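Local coordinates for polyprenyl synthetase (Zymomonas mobilis subsp. mobilis, PDB 4KKM), which probably acts as a metal-dependent prenyltransferase of the FPP/GGPP synthase family, building prenyl diphosphates in isoprene biosynthesis, at residues L241-A252 and T273-R284; A287-I295 and L308-V316. All blocks are in the same frame, centred on the assembly; numbering follows the deposited sequence.

Interaction 1 of 2, residues L241-A252 and T273-R284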
loop_
_atom_site.group_PDB
_atom_site.type_symbol
_atom_site.label_atom_id
_atom_site.label_comp_id
_atom_site.label_asym_id
_atom_site.label_seq_id
_atom_site.Cartn_x
_atom_site.Cartn_y
_atom_site.Cartn_z
ATOM N N LEU B 241 10.033 7.065 21.132
ATOM C CA LEU B 241 9.825 6.431 22.429
ATOM C C LEU B 241 9.272 7.451 23.424
ATOM O O LEU B 241 8.341 7.156 24.174
ATOM C CB LEU B 241 11.116 5.789 22.949
ATOM C CG LEU B 241 11.040 5.152 24.341
ATOM C CD1 LEU B 241 9.843 4.219 24.425
ATOM C CD2 LEU B 241 12.324 4.399 24.665
ATOM N N ALA B 242 9.836 8.657 23.421
ATOM C CA ALA B 242 9.366 9.712 24.316
ATOM C C ALA B 242 7.898 10.048 24.060
ATOM O O ALA B 242 7.131 10.253 24.999
ATOM C CB ALA B 242 10.221 10.957 24.171
ATOM N N PHE B 243 7.530 10.108 22.783
ATOM C CA PHE B 243 6.155 10.381 22.355
ATOM C C PHE B 243 5.186 9.328 22.907
ATOM O O PHE B 243 4.102 9.657 23.391
ATOM C CB PHE B 243 6.114 10.435 20.815
ATOM C CG PHE B 243 4.785 10.853 20.228
ATOM C CD1 PHE B 243 4.374 12.177 20.259
ATOM C CD2 PHE B 243 3.966 9.925 19.602
ATOM C CE1 PHE B 243 3.155 12.562 19.701
ATOM C CE2 PHE B 243 2.743 10.297 19.042
ATOM C CZ PHE B 243 2.338 11.619 19.091
ATOM N N GLN B 244 5.577 8.058 22.853
ATOM C CA GLN B 244 4.711 6.997 23.366
ATOM C C GLN B 244 4.603 7.034 24.890
ATOM O O GLN B 244 3.523 6.833 25.450
ATOM C CB GLN B 244 5.188 5.617 22.923
ATOM C CG GLN B 244 4.220 4.507 23.325
ATOM C CD GLN B 244 2.818 4.748 22.784
ATOM O OE1 GLN B 244 2.642 5.032 21.599
ATOM N NE2 GLN B 244 1.816 4.652 23.655
ATOM N N ILE B 245 5.724 7.284 25.556
ATOM C CA ILE B 245 5.717 7.400 27.009
ATOM C C ILE B 245 4.813 8.553 27.439
ATOM O O ILE B 245 3.971 8.389 28.323
ATOM C CB ILE B 245 7.136 7.581 27.586
ATOM C CG1 ILE B 245 7.975 6.336 27.299
ATOM C CG2 ILE B 245 7.062 7.827 29.083
ATOM C CD1 ILE B 245 9.389 6.392 27.831
ATOM N N ALA B 246 4.970 9.704 26.790
ATOM C CA ALA B 246 4.114 10.856 27.060
ATOM C C ALA B 246 2.646 10.529 26.797
ATOM O O ALA B 246 1.761 10.949 27.548
ATOM C CB ALA B 246 4.547 12.050 26.228
ATOM N N ASP B 247 2.393 9.771 25.734
ATOM C CA ASP B 247 1.033 9.338 25.417
ATOM C C ASP B 247 0.466 8.412 26.487
ATOM O O ASP B 247 -0.695 8.546 26.864
ATOM C CB ASP B 247 0.964 8.673 24.039
ATOM C CG ASP B 247 1.044 9.677 22.905
ATOM O OD1 ASP B 247 0.909 10.889 23.178
ATOM O OD2 ASP B 247 1.234 9.259 21.742
ATOM N N ASP B 248 1.282 7.475 26.965
ATOM C CA ASP B 248 0.880 6.595 28.062
ATOM C C ASP B 248 0.543 7.419 29.302
ATOM O O ASP B 248 -0.383 7.094 30.046
ATOM C CB ASP B 248 1.978 5.577 28.391
ATOM C CG ASP B 248 2.086 4.475 27.355
ATOM O OD1 ASP B 248 1.260 4.444 26.421
ATOM O OD2 ASP B 248 2.996 3.629 27.475
ATOM N N LEU B 249 1.295 8.495 29.513
ATOM C CA LEU B 249 1.046 9.394 30.636
ATOM C C LEU B 249 -0.248 10.191 30.459
ATOM O O LEU B 249 -1.106 10.184 31.342
ATOM C CB LEU B 249 2.227 10.347 30.839
ATOM C CG LEU B 249 3.549 9.739 31.315
ATOM C CD1 LEU B 249 4.624 10.817 31.437
ATOM C CD2 LEU B 249 3.368 8.999 32.634
ATOM N N ILE B 250 -0.374 10.881 29.325
ATOM C CA ILE B 250 -1.554 11.692 29.011
ATOM C C ILE B 250 -2.863 10.912 29.163
ATOM O O ILE B 250 -3.791 11.364 29.840
ATOM C CB ILE B 250 -1.482 12.270 27.572
ATOM C CG1 ILE B 250 -0.563 13.492 27.520
ATOM C CG2 ILE B 250 -2.870 12.645 27.064
ATOM C CD1 ILE B 250 -0.488 14.156 26.149
ATOM N N ASP B 251 -2.928 9.741 28.536
ATOM C CA ASP B 251 -4.145 8.939 28.536
ATOM C C ASP B 251 -4.546 8.513 29.945
ATOM O O ASP B 251 -5.735 8.398 30.258
ATOM C CB ASP B 251 -3.977 7.715 27.635
ATOM C CG ASP B 251 -3.799 8.089 26.173
ATOM O OD1 ASP B 251 -4.017 9.271 25.826
ATOM O OD2 ASP B 251 -3.449 7.198 25.369
ATOM N N ALA B 252 -3.549 8.293 30.793
ATOM C CA ALA B 252 -3.789 7.877 32.170
ATOM C C ALA B 252 -4.373 9.006 33.017
ATOM O O ALA B 252 -5.122 8.757 33.961
ATOM C CB ALA B 252 -2.509 7.362 32.789
ATOM N N THR B 273 1.669 -1.004 29.650
ATOM C CA THR B 273 2.136 0.223 29.018
ATOM C C THR B 273 3.460 0.617 29.655
ATOM O O THR B 273 3.878 0.022 30.645
ATOM C CB THR B 273 1.158 1.386 29.241
ATOM O OG1 THR B 273 1.081 1.678 30.644
ATOM C CG2 THR B 273 -0.228 1.036 28.722
ATOM N N PHE B 274 4.116 1.627 29.099
ATOM C CA PHE B 274 5.339 2.125 29.717
ATOM C C PHE B 274 5.066 2.627 31.131
ATOM O O PHE B 274 5.897 2.474 32.029
ATOM C CB PHE B 274 5.991 3.206 28.853
ATOM C CG PHE B 274 6.613 2.666 27.602
ATOM C CD1 PHE B 274 7.795 1.944 27.665
ATOM C CD2 PHE B 274 6.017 2.868 26.367
ATOM C CE1 PHE B 274 8.371 1.425 26.519
ATOM C CE2 PHE B 274 6.593 2.359 25.217
ATOM C CZ PHE B 274 7.773 1.635 25.295
ATOM N N LEU B 275 3.881 3.194 31.334
ATOM C CA LEU B 275 3.514 3.713 32.646
ATOM C C LEU B 275 3.308 2.585 33.649
ATOM O O LEU B 275 3.819 2.643 34.766
ATOM C CB LEU B 275 2.251 4.569 32.562
ATOM C CG LEU B 275 1.711 4.985 33.932
ATOM C CD1 LEU B 275 2.692 5.914 34.640
ATOM C CD2 LEU B 275 0.351 5.630 33.800
ATOM N N SER B 276 2.559 1.560 33.247
ATOM C CA SER B 276 2.275 0.443 34.140
ATOM C C SER B 276 3.552 -0.297 34.516
ATOM O O SER B 276 3.708 -0.737 35.653
ATOM C CB SER B 276 1.262 -0.530 33.523
ATOM O OG SER B 276 1.779 -1.157 32.360
ATOM N N LEU B 277 4.462 -0.424 33.556
ATOM C CA LEU B 277 5.701 -1.169 33.767
ATOM C C LEU B 277 6.778 -0.371 34.500
ATOM O O LEU B 277 7.388 -0.875 35.438
ATOM C CB LEU B 277 6.252 -1.695 32.440
ATOM C CG LEU B 277 5.371 -2.755 31.768
ATOM C CD1 LEU B 277 5.965 -3.182 30.432
ATOM C CD2 LEU B 277 5.186 -3.952 32.678
ATOM N N LEU B 278 7.009 0.868 34.078
ATOM C CA LEU B 278 8.076 1.682 34.663
ATOM C C LEU B 278 7.658 2.381 35.956
ATOM O O LEU B 278 8.493 2.684 36.811
ATOM C CB LEU B 278 8.559 2.735 33.664
ATOM C CG LEU B 278 9.141 2.283 32.321
ATOM C CD1 LEU B 278 9.448 3.496 31.450
ATOM C CD2 LEU B 278 10.384 1.425 32.506
ATOM N N GLY B 279 6.368 2.654 36.087
ATOM C CA GLY B 279 5.881 3.452 37.198
ATOM C C GLY B 279 5.953 4.920 36.825
ATOM O O GLY B 279 6.710 5.299 35.930
ATOM N N LEU B 280 5.167 5.743 37.511
ATOM C CA LEU B 280 5.036 7.163 37.183
ATOM C C LEU B 280 6.357 7.929 37.136
ATOM O O LEU B 280 6.657 8.581 36.141
ATOM C CB LEU B 280 4.082 7.857 38.158
ATOM C CG LEU B 280 3.864 9.352 37.922
ATOM C CD1 LEU B 280 3.245 9.591 36.551
ATOM C CD2 LEU B 280 3.009 9.952 39.033
ATOM N N GLU B 281 7.136 7.855 38.210
ATOM C CA GLU B 281 8.382 8.619 38.305
ATOM C C GLU B 281 9.413 8.252 37.238
ATOM O O GLU B 281 10.028 9.128 36.631
ATOM C CB GLU B 281 9.008 8.468 39.692
ATOM C CG GLU B 281 8.375 9.344 40.756
ATOM C CD GLU B 281 9.065 9.216 42.105
ATOM O OE1 GLU B 281 10.153 9.809 42.275
ATOM O OE2 GLU B 281 8.516 8.526 42.995
ATOM N N LYS B 282 9.605 6.955 37.022
ATOM C CA LYS B 282 10.589 6.483 36.055
ATOM C C LYS B 282 10.164 6.797 34.623
ATOM O O LYS B 282 10.999 7.139 33.786
ATOM C CB LYS B 282 10.823 4.983 36.218
ATOM C CG LYS B 282 12.016 4.445 35.451
ATOM C CD LYS B 282 12.268 2.995 35.823
ATOM C CE LYS B 282 12.490 2.842 37.322
ATOM N NZ LYS B 282 12.350 1.423 37.757
ATOM N N ALA B 283 8.868 6.680 34.342
ATOM C CA ALA B 283 8.357 7.007 33.010
ATOM C C ALA B 283 8.528 8.493 32.701
ATOM O O ALA B 283 8.901 8.865 31.589
ATOM C CB ALA B 283 6.888 6.588 32.868
ATOM N N ARG B 284 8.260 9.337 33.692
ATOM C CA ARG B 284 8.425 10.782 33.545
ATOM C C ARG B 284 9.873 11.166 33.268
ATOM O O ARG B 284 10.163 11.945 32.354
ATOM C CB ARG B 284 7.992 11.489 34.823
ATOM C CG ARG B 284 6.573 12.009 34.842
ATOM C CD ARG B 284 6.377 12.803 36.124
ATOM N NE ARG B 284 5.011 13.274 36.330
ATOM C CZ ARG B 284 4.470 13.449 37.532
ATOM N NH1 ARG B 284 5.181 13.175 38.619
ATOM N NH2 ARG B 284 3.221 13.884 37.649
#
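Phe274 packs against helix 241-252 as a knob in a hole made by Leu241, Gln244, Ile245 and Asp248, in the mainly helical fold of the FPP/GGPP synthase family. Its CB lies 3.3 Å from Asp248 OD2, and CG meets Ile245 CG1 at 3.9 Å. Farther out, CD2 and CE2 meet Gln244 CG at the ring edge, CE2 at 3.7 Å; CE1, CE2 and CZ all touch Leu241 CD1, CZ nearest at 3.4 Å. With CG beside the backbone N (chi1 -72°), the ring edge and the Phe274 N-H both come to Asp248 OD2: N donates to it (2.8 Å, 145°) on its anti side, 29° out of the carboxylate plane. OD1 takes a bond from Gln244 NE2 from above that plane; the two bonds together probably limit the rotation of the carboxylate. Thr273, the N-cap, forms a capping box with Ser276: Ser276 N donates to Thr273 OG1 and Thr273 N to Ser276 OG. A second knob, Leu249, sits among Leu275, before the break at Gly279, and Leu280, Ala283 and Arg284 after it. Between the knobs, Ile245 CG2 lies 3.3 Å from Ala283 O and 4.0 Å from Ala283 CB.

Interaction 2 of 2, residues A287-I295 and L308-V316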
loop_
_atom_site.group_PDB
_atom_site.type_symbol
_atom_site.label_atom_id
_atom_site.label_comp_id
_atom_site.label_asym_id
_atom_site.label_seq_id
_atom_site.Cartn_x
_atom_site.Cartn_y
_atom_site.Cartn_z
ATOM N N ALA B 287 11.115 9.863 29.742
ATOM C CA ALA B 287 10.601 10.707 28.662
ATOM C C ALA B 287 11.467 11.955 28.525
ATOM O O ALA B 287 11.840 12.353 27.422
ATOM C CB ALA B 287 9.149 11.096 28.924
ATOM N N GLN B 288 11.797 12.558 29.658
ATOM C CA GLN B 288 12.620 13.759 29.670
ATOM C C GLN B 288 14.034 13.485 29.167
ATOM O O GLN B 288 14.569 14.242 28.348
ATOM C CB GLN B 288 12.676 14.343 31.078
ATOM C CG GLN B 288 13.140 15.779 31.114
ATOM C CD GLN B 288 12.326 16.668 30.195
ATOM O OE1 GLN B 288 11.097 16.738 30.302
ATOM N NE2 GLN B 288 13.005 17.345 29.273
ATOM N N ALA B 289 14.634 12.403 29.664
ATOM C CA ALA B 289 15.985 12.018 29.257
ATOM C C ALA B 289 16.047 11.738 27.760
ATOM O O ALA B 289 17.022 12.086 27.094
ATOM C CB ALA B 289 16.457 10.803 30.045
ATOM N N LEU B 290 14.992 11.122 27.236
ATOM C CA LEU B 290 14.915 10.782 25.818
ATOM C C LEU B 290 14.890 12.020 24.929
ATOM O O LEU B 290 15.440 12.018 23.822
ATOM C CB LEU B 290 13.687 9.911 25.554
ATOM C CG LEU B 290 13.861 8.455 25.982
ATOM C CD1 LEU B 290 12.512 7.798 26.170
ATOM C CD2 LEU B 290 14.696 7.711 24.949
ATOM N N VAL B 291 14.254 13.079 25.417
ATOM C CA VAL B 291 14.235 14.342 24.694
ATOM C C VAL B 291 15.645 14.921 24.619
ATOM O O VAL B 291 16.100 15.338 23.553
ATOM C CB VAL B 291 13.280 15.362 25.356
ATOM C CG1 VAL B 291 13.515 16.755 24.792
ATOM C CG2 VAL B 291 11.826 14.930 25.167
ATOM N N ASP B 292 16.339 14.934 25.753
ATOM C CA ASP B 292 17.728 15.379 25.782
ATOM C C ASP B 292 18.595 14.533 24.850
ATOM O O ASP B 292 19.411 15.060 24.097
ATOM C CB ASP B 292 18.282 15.323 27.210
ATOM C CG ASP B 292 17.647 16.355 28.123
ATOM O OD1 ASP B 292 17.158 17.384 27.610
ATOM O OD2 ASP B 292 17.641 16.140 29.353
ATOM N N GLN B 293 18.407 13.218 24.910
ATOM C CA GLN B 293 19.143 12.297 24.053
ATOM C C GLN B 293 18.865 12.551 22.572
ATOM O O GLN B 293 19.786 12.548 21.755
ATOM C CB GLN B 293 18.823 10.845 24.425
ATOM C CG GLN B 293 19.447 10.412 25.747
ATOM C CD GLN B 293 18.846 9.133 26.292
ATOM O OE1 GLN B 293 18.350 8.298 25.541
ATOM N NE2 GLN B 293 18.881 8.980 27.609
ATOM N N ALA B 294 17.598 12.771 22.232
ATOM C CA ALA B 294 17.216 13.060 20.853
ATOM C C ALA B 294 17.957 14.291 20.347
ATOM O O ALA B 294 18.522 14.296 19.247
ATOM C CB ALA B 294 15.692 13.257 20.743
ATOM N N ILE B 295 17.974 15.332 21.165
ATOM C CA ILE B 295 18.583 16.591 20.767
ATOM C C ILE B 295 20.101 16.455 20.615
ATOM O O ILE B 295 20.689 17.019 19.691
ATOM C CB ILE B 295 18.193 17.726 21.742
ATOM C CG1 ILE B 295 16.729 18.117 21.510
ATOM C CG2 ILE B 295 19.112 18.937 21.580
ATOM C CD1 ILE B 295 16.159 19.035 22.573
ATOM N N LEU B 308 13.832 20.854 14.560
ATOM C CA LEU B 308 13.877 19.511 15.133
ATOM C C LEU B 308 14.082 19.548 16.647
ATOM O O LEU B 308 13.476 18.771 17.381
ATOM C CB LEU B 308 14.975 18.678 14.469
ATOM C CG LEU B 308 14.671 18.174 13.053
ATOM C CD1 LEU B 308 15.857 17.387 12.506
ATOM C CD2 LEU B 308 13.378 17.338 13.014
ATOM N N ARG B 309 14.936 20.453 17.110
ATOM C CA ARG B 309 15.162 20.607 18.545
ATOM C C ARG B 309 13.873 21.007 19.271
ATOM O O ARG B 309 13.509 20.398 20.277
ATOM C CB ARG B 309 16.296 21.606 18.821
ATOM C CG ARG B 309 17.672 21.109 18.373
ATOM C CD ARG B 309 18.801 22.082 18.725
ATOM N NE ARG B 309 20.091 21.594 18.232
ATOM C CZ ARG B 309 20.791 22.160 17.251
ATOM N NH1 ARG B 309 20.350 23.262 16.657
ATOM N NH2 ARG B 309 21.946 21.627 16.875
ATOM N N SER B 310 13.179 22.014 18.739
ATOM C CA SER B 310 11.903 22.466 19.296
ATOM C C SER B 310 10.839 21.375 19.279
ATOM O O SER B 310 10.053 21.244 20.222
ATOM C CB SER B 310 11.383 23.683 18.529
ATOM O OG SER B 310 12.177 24.821 18.798
ATOM N N ILE B 311 10.813 20.602 18.196
ATOM C CA ILE B 311 9.831 19.540 18.045
ATOM C C ILE B 311 10.002 18.508 19.148
ATOM O O ILE B 311 9.024 18.086 19.757
ATOM C CB ILE B 311 9.913 18.876 16.651
ATOM C CG1 ILE B 311 9.366 19.828 15.588
ATOM C CG2 ILE B 311 9.150 17.551 16.632
ATOM C CD1 ILE B 311 9.705 19.417 14.174
ATOM N N ALA B 312 11.251 18.137 19.426
ATOM C CA ALA B 312 11.551 17.183 20.489
ATOM C C ALA B 312 11.070 17.680 21.855
ATOM O O ALA B 312 10.467 16.927 22.628
ATOM C CB ALA B 312 13.048 16.878 20.529
ATOM N N ARG B 313 11.332 18.949 22.147
ATOM C CA ARG B 313 10.887 19.544 23.402
ATOM C C ARG B 313 9.360 19.613 23.438
ATOM O O ARG B 313 8.738 19.407 24.482
ATOM C CB ARG B 313 11.502 20.935 23.586
ATOM C CG ARG B 313 13.027 20.935 23.550
ATOM C CD ARG B 313 13.628 22.176 24.202
ATOM N NE ARG B 313 15.090 22.145 24.201
ATOM C CZ ARG B 313 15.823 21.440 25.057
ATOM N NH1 ARG B 313 15.230 20.693 25.982
ATOM N NH2 ARG B 313 17.149 21.468 24.989
ATOM N N TYR B 314 8.768 19.886 22.279
ATOM C CA TYR B 314 7.318 19.953 22.122
ATOM C C TYR B 314 6.655 18.616 22.449
ATOM O O TYR B 314 5.563 18.573 23.015
ATOM C CB TYR B 314 6.992 20.376 20.691
ATOM C CG TYR B 314 5.528 20.372 20.332
ATOM C CD1 TYR B 314 4.608 21.099 21.073
ATOM C CD2 TYR B 314 5.069 19.664 19.228
ATOM C CE1 TYR B 314 3.267 21.107 20.739
ATOM C CE2 TYR B 314 3.730 19.666 18.884
ATOM C CZ TYR B 314 2.834 20.390 19.644
ATOM O OH TYR B 314 1.501 20.402 19.313
ATOM N N ILE B 315 7.335 17.525 22.109
ATOM C CA ILE B 315 6.868 16.178 22.435
ATOM C C ILE B 315 7.019 15.905 23.945
ATOM O O ILE B 315 7.543 14.871 24.362
ATOM C CB ILE B 315 7.611 15.113 21.575
ATOM C CG1 ILE B 315 7.553 15.485 20.088
ATOM C CG2 ILE B 315 7.020 13.730 21.762
ATOM C CD1 ILE B 315 6.567 14.674 19.255
ATOM N N VAL B 316 6.561 16.860 24.751
ATOM C CA VAL B 316 6.555 16.763 26.212
ATOM C C VAL B 316 5.757 17.922 26.811
ATOM O O VAL B 316 5.820 19.053 26.324
ATOM C CB VAL B 316 7.984 16.750 26.815
ATOM C CG1 VAL B 316 8.090 17.711 27.996
ATOM C CG2 VAL B 316 8.371 15.341 27.245
HETATM O O HOH W 1 21.752 19.586 19.179
#
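Arg309 crosses Ile295 at about a right angle, its CG 4.1 Å from Ile295 CG2, and its NE donates to a water that in turn donates to Ile295 O, each bond 2.8 Å long. The water lies in the guanidinium plane, at its edge. The terminal nitrogens of the same group bind Asp306 in a salt bridge and the carbonyls of Phe301 and Gly302. Three residues on, Ala312 packs its CB on Ile295 CG1 at 4.0 Å, and Val291 CG2 lies 3.5 Å from Ala312 O. Helices 280-296 and 306-314 thus form an antiparallel hairpin near the C-terminus, their local axes 174° apart and 9.3 Å at closest approach. Arg313 next reaches across with its chain extended from CG to NE, laying the guanidinium flat over Ile295 CD1, which sits 3.5 Å from CZ and over the centre of the face. Replacing Ile295 by an alanine would probably open a gap beside Ala312 and leave the Arg313 guanidinium without the methyl beneath it, freer to turn. Asp292 OD1 stays 4.2 Å from Arg313 NH1, beyond a salt bridge. After the inverse gamma turn centred on Ile315, the poorly ordered Val316 turns CG2 to Val291 CG2 and CG1 to Gln288 OE1.

Overall arrangement
Helix 280-296 serves both contacts: in interaction 1 helix 274-278 and its first turns meet helix 226-253, and its later turns meet helix 306-314 in interaction 2. Both are partly buried, but interaction 2 has the larger exposed share, four of ten touching residues against two of twelve. Leu290 joins them, packing its CD1 on Leu241 and Ile245, while Ile315 lies on Phe243, so helix 226-253 borders both. Interaction 1 adds a carboxylate-to-backbone bond where the chain re-enters helix after an unmodelled region, with the side chain of Gln244 about 10 Å from the bound calcium ion. Interaction 2, away from the annotated sites, has no direct hydrogen bond across and relies on aliphatic contact, a water bridge and arginines.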